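Syntaxin1 (Monosiga brevicollis, PDB 2XHE) probably acts as a membrane SNARE of the syntaxin family, binding other SNARE proteins during vesicle fusion. Local coordinates at residues Asp2-Ser5 / Arg6-Met10; Pro41-Ala44 / Asp45-Asn48; Val129-Asp132 / Leu133-Gln137; Ile250-Ser253 / Val254-His258. One frame throughout, in Å; residues are numbered along the deposited sequence.

Contact 1: residues Asp2-Ser5 / Arg6-Met10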
loop_
_atom_site.group_PDB
_atom_site.type_symbol
_atom_site.label_atom_id
_atom_site.label_comp_id
_atom_site.label_asym_id
_atom_site.label_seq_id
_atom_site.Cartn_x
_atom_site.Cartn_y
_atom_site.Cartn_z
ATOM N N ASP B 2 -2.442 -31.047 10.563
ATOM C CA ASP B 2 -3.767 -31.385 11.073
ATOM C C ASP B 2 -4.716 -31.813 9.959
ATOM O O ASP B 2 -4.996 -33.001 9.796
ATOM C CB ASP B 2 -4.373 -30.207 11.845
ATOM C CG ASP B 2 -4.138 -30.305 13.345
ATOM O OD1 ASP B 2 -3.461 -31.262 13.781
ATOM O OD2 ASP B 2 -4.636 -29.428 14.085
ATOM N N ARG B 3 -5.207 -30.840 9.197
ATOM C CA ARG B 3 -6.210 -31.116 8.175
ATOM C C ARG B 3 -5.644 -31.953 7.032
ATOM O O ARG B 3 -6.386 -32.375 6.147
ATOM C CB ARG B 3 -6.835 -29.821 7.639
ATOM C CG ARG B 3 -7.212 -28.807 8.716
ATOM C CD ARG B 3 -6.066 -27.824 8.972
ATOM N NE ARG B 3 -6.300 -26.964 10.133
ATOM C CZ ARG B 3 -5.558 -25.902 10.443
ATOM N NH1 ARG B 3 -4.536 -25.556 9.673
ATOM N NH2 ARG B 3 -5.841 -25.180 11.519
ATOM N N LEU B 4 -4.333 -32.191 7.052
ATOM C CA LEU B 4 -3.690 -33.056 6.057
ATOM C C LEU B 4 -3.840 -34.523 6.438
ATOM O O LEU B 4 -4.106 -35.366 5.579
ATOM C CB LEU B 4 -2.208 -32.696 5.875
ATOM C CG LEU B 4 -1.338 -33.460 4.853
ATOM C CD1 LEU B 4 -0.700 -34.713 5.462
ATOM C CD2 LEU B 4 -2.073 -33.787 3.543
ATOM N N SER B 5 -3.664 -34.824 7.724
ATOM C CA SER B 5 -3.900 -36.172 8.230
ATOM C C SER B 5 -5.317 -36.610 7.883
ATOM O O SER B 5 -5.521 -37.680 7.307
ATOM C CB SER B 5 -3.697 -36.237 9.748
ATOM O OG SER B 5 -2.322 -36.280 10.095
ATOM N N ARG B 6 -6.284 -35.763 8.225
ATOM C CA ARG B 6 -7.701 -36.059 8.027
ATOM C C ARG B 6 -8.046 -36.345 6.564
ATOM O O ARG B 6 -9.019 -37.038 6.280
ATOM C CB ARG B 6 -8.567 -34.910 8.557
ATOM C CG ARG B 6 -8.337 -34.555 10.031
ATOM C CD ARG B 6 -9.007 -33.222 10.397
ATOM N NE ARG B 6 -8.708 -32.787 11.763
ATOM C CZ ARG B 6 -9.014 -31.588 12.256
ATOM N NH1 ARG B 6 -9.630 -30.688 11.498
ATOM N NH2 ARG B 6 -8.701 -31.286 13.510
ATOM N N LEU B 7 -7.250 -35.808 5.643
ATOM C CA LEU B 7 -7.455 -36.033 4.207
ATOM C C LEU B 7 -6.912 -37.394 3.773
ATOM O O LEU B 7 -7.583 -38.140 3.062
ATOM C CB LEU B 7 -6.813 -34.907 3.374
ATOM C CG LEU B 7 -7.262 -34.691 1.917
ATOM C CD1 LEU B 7 -6.345 -35.352 0.908
ATOM C CD2 LEU B 7 -8.704 -35.141 1.699
ATOM N N ARG B 8 -5.695 -37.712 4.207
ATOM C CA ARG B 8 -5.056 -38.972 3.837
ATOM C C ARG B 8 -5.738 -40.169 4.501
ATOM O O ARG B 8 -5.662 -41.296 4.007
ATOM C CB ARG B 8 -3.554 -38.935 4.149
ATOM C CG ARG B 8 -2.695 -38.394 3.006
ATOM C CD ARG B 8 -1.319 -37.942 3.484
ATOM N NE ARG B 8 -0.483 -37.478 2.378
ATOM C CZ ARG B 8 0.713 -36.918 2.529
ATOM N NH1 ARG B 8 1.210 -36.743 3.746
ATOM N NH2 ARG B 8 1.413 -36.531 1.468
ATOM N N GLN B 9 -6.405 -39.920 5.622
ATOM C CA GLN B 9 -7.241 -40.937 6.243
ATOM C C GLN B 9 -8.482 -41.157 5.389
ATOM O O GLN B 9 -8.867 -42.293 5.120
ATOM C CB GLN B 9 -7.655 -40.513 7.652
ATOM C CG GLN B 9 -8.756 -41.373 8.256
ATOM C CD GLN B 9 -9.394 -40.732 9.477
ATOM O OE1 GLN B 9 -8.927 -39.703 9.967
ATOM N NE2 GLN B 9 -10.471 -41.339 9.972
ATOM N N MET B 10 -9.095 -40.058 4.956
ATOM C CA MET B 10 -10.340 -40.095 4.191
ATOM C C MET B 10 -10.129 -40.433 2.709
ATOM O O MET B 10 -11.072 -40.409 1.918
ATOM C CB MET B 10 -11.087 -38.761 4.335
ATOM C CG MET B 10 -11.531 -38.447 5.766
ATOM S SD MET B 10 -12.057 -36.735 6.012
ATOM C CE MET B 10 -12.569 -36.786 7.735
#
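The backbone runs without a break from D2-S5 into R6-M10, which carries most of helix 5-9, and carbonyls of the first segment take up amides of the second. The bond from R6 N to D2 O is long and weak at 3.4 Å. R8 N meets L4 O at 3.1 Å and Q9 N meets S5 O at 2.9 Å. L4 O also receives a weak bond from L7 N.

Among the side chains, L4 and R8 form the closest pair. L4 puts CG anti to its own N (chi1 -179°), which sends both methyls to R8: CD1 lies 3.3 Å from R8 NH1, while CD2 sits over one face of the guanidinium, 4.1 Å above its plane and displaced to the rim. R3 and R6 run side by side with their guanidinium planes 80° apart, and R3 CG comes 4.1 Å from R6 NH1. D2 OD2 is 4.5 Å from R6 NH2 but well out of the guanidinium plane, a charge attraction without a directed N-H.

L4, L7, R3 and R8 also pack against the chain of another protein, consistent with the N-terminal peptide that syntaxins offer to a partner. The chemistry implies a helical turn built by backbone bonds, with a leucine face for the partner and arginines round it, of which R6 has only a loose attraction to D2.

Contact 2: residues Pro41-Ala44 / Asp45-Asn48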
loop_
_atom_site.group_PDB
_atom_site.type_symbol
_atom_site.label_atom_id
_atom_site.label_comp_id
_atom_site.label_asym_id
_atom_site.label_seq_id
_atom_site.Cartn_x
_atom_site.Cartn_y
_atom_site.Cartn_z
ATOM N N PRO B 41 14.436 -29.960 -18.315
ATOM C CA PRO B 41 15.083 -28.887 -17.547
ATOM C C PRO B 41 14.211 -27.641 -17.392
ATOM O O PRO B 41 13.754 -27.337 -16.284
ATOM C CB PRO B 41 16.314 -28.552 -18.393
ATOM C CG PRO B 41 16.605 -29.803 -19.143
ATOM C CD PRO B 41 15.271 -30.414 -19.439
ATOM N N PHE B 42 14.004 -26.930 -18.497
ATOM C CA PHE B 42 13.247 -25.676 -18.512
ATOM C C PHE B 42 14.098 -24.466 -18.135
ATOM O O PHE B 42 14.263 -24.146 -16.957
ATOM C CB PHE B 42 12.002 -25.750 -17.625
ATOM C CG PHE B 42 11.228 -24.465 -17.570
ATOM C CD1 PHE B 42 10.568 -23.990 -18.693
ATOM C CD2 PHE B 42 11.163 -23.728 -16.401
ATOM C CE1 PHE B 42 9.861 -22.808 -18.652
ATOM C CE2 PHE B 42 10.455 -22.543 -16.352
ATOM C CZ PHE B 42 9.803 -22.083 -17.481
ATOM N N MET B 43 14.642 -23.811 -19.156
ATOM C CA MET B 43 15.416 -22.588 -18.985
ATOM C C MET B 43 16.583 -22.761 -18.013
ATOM O O MET B 43 16.840 -21.907 -17.163
ATOM C CB MET B 43 14.491 -21.461 -18.544
ATOM C CG MET B 43 13.255 -21.350 -19.418
ATOM S SD MET B 43 12.778 -19.644 -19.717
ATOM C CE MET B 43 12.304 -19.163 -18.073
ATOM N N ALA B 44 17.300 -23.867 -18.168
ATOM C CA ALA B 44 18.405 -24.206 -17.276
ATOM C C ALA B 44 19.489 -23.130 -17.211
ATOM O O ALA B 44 19.916 -22.733 -16.127
ATOM C CB ALA B 44 19.007 -25.546 -17.658
ATOM N N ASP B 45 19.939 -22.654 -18.365
ATOM C CA ASP B 45 20.976 -21.632 -18.359
ATOM C C ASP B 45 20.495 -20.354 -17.690
ATOM O O ASP B 45 21.250 -19.718 -16.958
ATOM C CB ASP B 45 21.488 -21.329 -19.764
ATOM C CG ASP B 45 22.841 -20.624 -19.745
ATOM O OD1 ASP B 45 23.399 -20.413 -18.641
ATOM O OD2 ASP B 45 23.354 -20.288 -20.834
ATOM N N PHE B 46 19.240 -19.978 -17.946
ATOM C CA PHE B 46 18.668 -18.767 -17.356
ATOM C C PHE B 46 18.656 -18.777 -15.817
ATOM O O PHE B 46 19.199 -17.866 -15.178
ATOM C CB PHE B 46 17.265 -18.497 -17.906
ATOM C CG PHE B 46 16.514 -17.435 -17.154
ATOM C CD1 PHE B 46 16.730 -16.094 -17.419
ATOM C CD2 PHE B 46 15.597 -17.778 -16.173
ATOM C CE1 PHE B 46 16.045 -15.114 -16.725
ATOM C CE2 PHE B 46 14.911 -16.806 -15.477
ATOM C CZ PHE B 46 15.135 -15.472 -15.753
ATOM N N PHE B 47 18.050 -19.796 -15.215
ATOM C CA PHE B 47 18.001 -19.854 -13.752
ATOM C C PHE B 47 19.399 -19.898 -13.139
ATOM O O PHE B 47 19.596 -19.548 -11.965
ATOM C CB PHE B 47 17.133 -21.010 -13.270
ATOM C CG PHE B 47 15.675 -20.774 -13.473
ATOM C CD1 PHE B 47 14.928 -20.117 -12.504
ATOM C CD2 PHE B 47 15.050 -21.173 -14.644
ATOM C CE1 PHE B 47 13.582 -19.889 -12.687
ATOM C CE2 PHE B 47 13.706 -20.948 -14.834
ATOM C CZ PHE B 47 12.969 -20.305 -13.850
ATOM N N ASN B 48 20.355 -20.328 -13.960
ATOM C CA ASN B 48 21.771 -20.265 -13.656
ATOM C C ASN B 48 22.264 -18.829 -13.481
ATOM O O ASN B 48 22.912 -18.498 -12.481
ATOM C CB ASN B 48 22.526 -20.892 -14.811
ATOM C CG ASN B 48 23.381 -22.046 -14.391
ATOM O OD1 ASN B 48 22.937 -22.935 -13.657
ATOM N ND2 ASN B 48 24.622 -22.056 -14.869
#
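F42, M43 and F47 gather at the first turn of helix 44-72, probably the leading helix of the Habc three-helix bundle of syntaxins, with M43 at the N-cap position. The rings of F42 and F47 approach obliquely, CE2 of F42 lying 3.9 Å from CE2 of F47. M43 crosses F47 at a slant, its CB 3.8 Å from F47 CE2, but runs alongside F46, pointing the same way. This is a Met-aromatic contact: M43 SD is 5.5 Å from the F46 ring centroid and 35° off the normal. Bends at chi2 and chi3 carry the methyl to F46, where M43 CE is 4.0 Å from F46 CD2.

F46 turns an edge to its neighbour, its CD2 standing 3.8 Å above the F47 ring plane. M43 and F46 also touch R136 of helix 131-171, whereas the F47 ring meets an aromatic side chain of the partner protein with the planes about 50° apart. An alanine in place of F47 would probably strip F42 CE2 and M43 CB of the ring they rest on and deprive the partner's aromatic side chain of its mate. The turn itself is held by a nearly straight bond, F47 N to M43 O at 3.1 Å.

Contact 3: residues Val129-Asp132 / Leu133-Gln137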
loop_
_atom_site.group_PDB
_atom_site.type_symbol
_atom_site.label_atom_id
_atom_site.label_comp_id
_atom_site.label_asym_id
_atom_site.label_seq_id
_atom_site.Cartn_x
_atom_site.Cartn_y
_atom_site.Cartn_z
ATOM N N VAL B 129 1.037 -13.046 -22.556
ATOM C CA VAL B 129 2.432 -13.377 -22.816
ATOM C C VAL B 129 2.673 -14.885 -22.691
ATOM O O VAL B 129 1.983 -15.685 -23.319
ATOM C CB VAL B 129 3.386 -12.579 -21.901
ATOM C CG1 VAL B 129 4.828 -12.702 -22.376
ATOM C CG2 VAL B 129 2.986 -11.124 -21.892
ATOM N N SER B 130 3.647 -15.277 -21.885
ATOM C CA SER B 130 4.047 -16.669 -21.832
ATOM C C SER B 130 4.888 -16.878 -20.594
ATOM O O SER B 130 5.873 -16.174 -20.382
ATOM C CB SER B 130 4.858 -17.034 -23.074
ATOM O OG SER B 130 6.242 -16.806 -22.866
ATOM N N THR B 131 4.495 -17.849 -19.780
ATOM C CA THR B 131 5.107 -18.041 -18.473
ATOM C C THR B 131 6.638 -17.907 -18.540
ATOM O O THR B 131 7.257 -17.346 -17.639
ATOM C CB THR B 131 4.647 -19.379 -17.830
ATOM O OG1 THR B 131 3.229 -19.530 -18.005
ATOM C CG2 THR B 131 4.966 -19.409 -16.342
ATOM N N ASP B 132 7.239 -18.392 -19.625
ATOM C CA ASP B 132 8.678 -18.241 -19.849
ATOM C C ASP B 132 9.080 -16.770 -19.786
ATOM O O ASP B 132 9.894 -16.369 -18.955
ATOM C CB ASP B 132 9.083 -18.811 -21.216
ATOM C CG ASP B 132 8.545 -20.212 -21.457
ATOM O OD1 ASP B 132 7.360 -20.342 -21.849
ATOM O OD2 ASP B 132 9.311 -21.185 -21.269
ATOM N N LEU B 133 8.492 -15.972 -20.674
ATOM C CA LEU B 133 8.835 -14.558 -20.799
ATOM C C LEU B 133 8.392 -13.733 -19.582
ATOM O O LEU B 133 9.079 -12.788 -19.183
ATOM C CB LEU B 133 8.275 -13.979 -22.108
ATOM C CG LEU B 133 8.511 -12.491 -22.378
ATOM C CD1 LEU B 133 9.979 -12.146 -22.300
ATOM C CD2 LEU B 133 7.955 -12.107 -23.729
ATOM N N ARG B 134 7.257 -14.097 -18.990
ATOM C CA ARG B 134 6.798 -13.443 -17.767
ATOM C C ARG B 134 7.823 -13.584 -16.640
ATOM O O ARG B 134 8.197 -12.589 -16.007
ATOM C CB ARG B 134 5.447 -14.007 -17.329
ATOM C CG ARG B 134 4.266 -13.554 -18.184
ATOM C CD ARG B 134 2.984 -14.255 -17.751
ATOM N NE ARG B 134 2.774 -14.123 -16.312
ATOM C CZ ARG B 134 2.192 -15.047 -15.555
ATOM N NH1 ARG B 134 1.763 -16.178 -16.100
ATOM N NH2 ARG B 134 2.052 -14.842 -14.253
ATOM N N ILE B 135 8.269 -14.822 -16.402
ATOM C CA ILE B 135 9.291 -15.126 -15.404
ATOM C C ILE B 135 10.588 -14.383 -15.689
ATOM O O ILE B 135 11.166 -13.759 -14.802
ATOM C CB ILE B 135 9.577 -16.639 -15.342
ATOM C CG1 ILE B 135 8.443 -17.360 -14.615
ATOM C CG2 ILE B 135 10.902 -16.925 -14.642
ATOM C CD1 ILE B 135 8.366 -18.836 -14.909
ATOM N N ARG B 136 11.044 -14.448 -16.931
ATOM C CA ARG B 136 12.256 -13.740 -17.319
ATOM C C ARG B 136 12.163 -12.249 -16.989
ATOM O O ARG B 136 13.109 -11.658 -16.468
ATOM C CB ARG B 136 12.527 -13.928 -18.813
ATOM C CG ARG B 136 12.782 -15.369 -19.237
ATOM C CD ARG B 136 12.945 -15.482 -20.751
ATOM N NE ARG B 136 14.007 -16.420 -21.089
ATOM C CZ ARG B 136 15.287 -16.086 -21.204
ATOM N NH1 ARG B 136 15.657 -14.826 -21.022
ATOM N NH2 ARG B 136 16.191 -17.012 -21.496
ATOM N N GLN B 137 11.016 -11.647 -17.295
ATOM C CA GLN B 137 10.820 -10.216 -17.085
ATOM C C GLN B 137 10.778 -9.811 -15.616
ATOM O O GLN B 137 11.364 -8.796 -15.247
ATOM C CB GLN B 137 9.575 -9.727 -17.818
ATOM C CG GLN B 137 9.784 -9.579 -19.315
ATOM C CD GLN B 137 8.503 -9.279 -20.074
ATOM O OE1 GLN B 137 7.399 -9.371 -19.526
ATOM N NE2 GLN B 137 8.647 -8.931 -21.349
#
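S130 is the N-cap residue of helix 131-171: its hydroxyl OG accepts from L133 N at 3.3 Å, while its carbonyl O begins the backbone ladder with R134 N at 2.9 Å in a nearly straight bond (170°). A chi1 of 90° lodges OG between the backbone N and the carbonyl carbon, a crowded position that brings it round to the amide of the first turn. The ladder continues with I135 N to T131 O and R136 N to D132 O, both 3.0 Å. An alanine at S130 would probably leave the L133 amide without its capping acceptor and fray the helix start.

The charged ends look elsewhere. D132 OD2 and R134 NH1 form salt bridges with a basic and an acidic side chain of the partner protein, R134 NH2 bonds to the partner's backbone, and R136 NH1 bonds to N115 OD1 of helix 80-116.

Packing closes round this polar start. V129 and L133 cross at about a right angle, with V129 CG1 3.5 Å from L133 CD2, and V129 CB rests 3.9 Å from the aliphatic CG of R134. On T131, CG2 lies anti to the backbone N and reaches I135 CD1 at 3.7 Å. I135 in turn touches F46 and F47 of helix 44-72. Together these features make a serine N-cap, a common way to begin a helix, here probably the third of the syntaxin Habc bundle and, through its charged side chains, part of the surface bound by the partner protein.

Contact 4: residues Ile250-Ser253 / Val254-His258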
loop_
_atom_site.group_PDB
_atom_site.type_symbol
_atom_site.label_atom_id
_atom_site.label_comp_id
_atom_site.label_asym_id
_atom_site.label_seq_id
_atom_site.Cartn_x
_atom_site.Cartn_y
_atom_site.Cartn_z
ATOM N N ILE B 250 2.023 -7.266 -8.495
ATOM C CA ILE B 250 1.682 -8.670 -8.746
ATOM C C ILE B 250 0.524 -8.735 -9.721
ATOM O O ILE B 250 0.631 -9.339 -10.790
ATOM C CB ILE B 250 1.298 -9.449 -7.475
ATOM C CG1 ILE B 250 2.412 -9.412 -6.434
ATOM C CG2 ILE B 250 1.022 -10.899 -7.808
ATOM C CD1 ILE B 250 2.051 -10.152 -5.159
ATOM N N GLU B 251 -0.577 -8.088 -9.349
ATOM C CA GLU B 251 -1.757 -8.017 -10.200
ATOM C C GLU B 251 -1.401 -7.817 -11.671
ATOM O O GLU B 251 -2.033 -8.399 -12.543
ATOM C CB GLU B 251 -2.697 -6.911 -9.721
ATOM C CG GLU B 251 -3.439 -7.244 -8.436
ATOM C CD GLU B 251 -4.883 -6.754 -8.436
ATOM O OE1 GLU B 251 -5.120 -5.576 -8.804
ATOM O OE2 GLU B 251 -5.784 -7.547 -8.062
ATOM N N PHE B 252 -0.384 -7.009 -11.950
ATOM C CA PHE B 252 -0.031 -6.731 -13.336
ATOM C C PHE B 252 0.512 -7.965 -14.033
ATOM O O PHE B 252 0.108 -8.264 -15.156
ATOM C CB PHE B 252 0.961 -5.572 -13.465
ATOM C CG PHE B 252 1.461 -5.360 -14.874
ATOM C CD1 PHE B 252 0.594 -4.947 -15.880
ATOM C CD2 PHE B 252 2.798 -5.577 -15.195
ATOM C CE1 PHE B 252 1.049 -4.755 -17.181
ATOM C CE2 PHE B 252 3.259 -5.383 -16.494
ATOM C CZ PHE B 252 2.380 -4.970 -17.489
ATOM N N SER B 253 1.428 -8.676 -13.380
ATOM C CA SER B 253 1.991 -9.892 -13.968
ATOM C C SER B 253 0.895 -10.912 -14.313
ATOM O O SER B 253 0.736 -11.290 -15.473
ATOM C CB SER B 253 3.047 -10.522 -13.045
ATOM O OG SER B 253 3.596 -11.712 -13.599
ATOM N N VAL B 254 0.128 -11.336 -13.311
ATOM C CA VAL B 254 -0.882 -12.383 -13.503
ATOM C C VAL B 254 -2.051 -11.996 -14.431
ATOM O O VAL B 254 -2.864 -12.840 -14.794
ATOM C CB VAL B 254 -1.354 -12.978 -12.140
ATOM C CG1 VAL B 254 -1.298 -11.936 -11.055
ATOM C CG2 VAL B 254 -2.738 -13.630 -12.239
ATOM N N GLU B 255 -2.115 -10.730 -14.836
ATOM C CA GLU B 255 -3.098 -10.293 -15.824
ATOM C C GLU B 255 -2.659 -10.673 -17.241
ATOM O O GLU B 255 -3.490 -10.959 -18.100
ATOM C CB GLU B 255 -3.321 -8.782 -15.743
ATOM C CG GLU B 255 -4.178 -8.218 -16.880
ATOM C CD GLU B 255 -3.780 -6.801 -17.288
ATOM O OE1 GLU B 255 -2.724 -6.316 -16.821
ATOM O OE2 GLU B 255 -4.519 -6.178 -18.084
ATOM N N GLN B 256 -1.354 -10.679 -17.485
ATOM C CA GLN B 256 -0.841 -11.040 -18.806
ATOM C C GLN B 256 -0.489 -12.533 -18.944
ATOM O O GLN B 256 0.475 -12.891 -19.623
ATOM C CB GLN B 256 0.360 -10.159 -19.176
ATOM C CG GLN B 256 1.424 -10.062 -18.093
ATOM C CD GLN B 256 2.602 -9.195 -18.493
ATOM O OE1 GLN B 256 2.716 -8.773 -19.640
ATOM N NE2 GLN B 256 3.490 -8.928 -17.543
ATOM N N SER B 257 -1.281 -13.394 -18.307
ATOM C CA SER B 257 -1.077 -14.841 -18.362
ATOM C C SER B 257 -1.715 -15.445 -19.602
ATOM O O SER B 257 -2.601 -14.836 -20.200
ATOM C CB SER B 257 -1.698 -15.496 -17.137
ATOM O OG SER B 257 -1.578 -14.646 -16.021
ATOM N N HIS B 258 -1.282 -16.647 -19.979
ATOM C CA HIS B 258 -1.818 -17.290 -21.174
ATOM C C HIS B 258 -2.770 -18.428 -20.838
ATOM O O HIS B 258 -3.224 -18.548 -19.701
ATOM C CB HIS B 258 -0.701 -17.786 -22.089
ATOM C CG HIS B 258 -1.058 -17.739 -23.540
ATOM N ND1 HIS B 258 -1.962 -18.605 -24.113
ATOM C CD2 HIS B 258 -0.641 -16.919 -24.534
ATOM C CE1 HIS B 258 -2.082 -18.327 -25.399
ATOM N NE2 HIS B 258 -1.291 -17.308 -25.680
#
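F252 lies against two polar side chains of the next turn, E255 and Q256, which approach from the same side of its ring plane, one near CD1 and the other near CE2. F252 CD1 is 3.7 Å from E255 OE1, with the carboxylate turned 66° from the ring plane. F252 CE2 is 3.7 Å from Q256 NE2, the amide at 43°. Both approaches are oblique. Q256 gets there by a chi1 of 49°, which tucks CG between its backbone N and carbonyl carbon and turns the extended chain back along the helix.

I250 and V254 form an apolar pair one turn apart, CG2 of I250 meeting CG1 of V254 at 4.1 Å. Their backbones are joined too, V254 N to I250 O at 3.3 Å. Past this bond the regular pattern fails: E255 N shares itself weakly between E251 O and F252 O, and Q256 N bonds to S253 O at 3.0 Å, only three residues back and from above the carbonyl plane. S257 OG then donates to V254 O, drawing the chain round as it leaves the helix.

I250, E251, S253 and V254 also pack on the partner protein, while S253 and S257 touch R134 of helix 131-171. Beyond them the H258 ring meets that of F124. This is a short, weakly bonded helical segment within the SNARE motif, lodged between helix 131-171 and the partner, consistent with the closed form of syntaxins.

How the contacts relate
Contact 3 is the buried one and links its neighbours: D132 and R136 pack on F42, M43 and F46 of contact 2, while V129 N makes a probable hydrogen bond to Q256 O of contact 4. Contacts 2 and 3 are starts of two long helices in the syntaxin N-terminal region; contact 4 is partly buried and belongs to a short helix of the SNARE motif. Contacts 1 and 2 are at the surface, and contact 1 is isolated, its nearest atoms about 22 Å or more from the others. Chemistry follows place: arginines and leucines at contact 1, aromatics and sulfur at contact 2, helix capping at contact 3, mixed polar and apolar packing at contact 4. All four meet the partner protein.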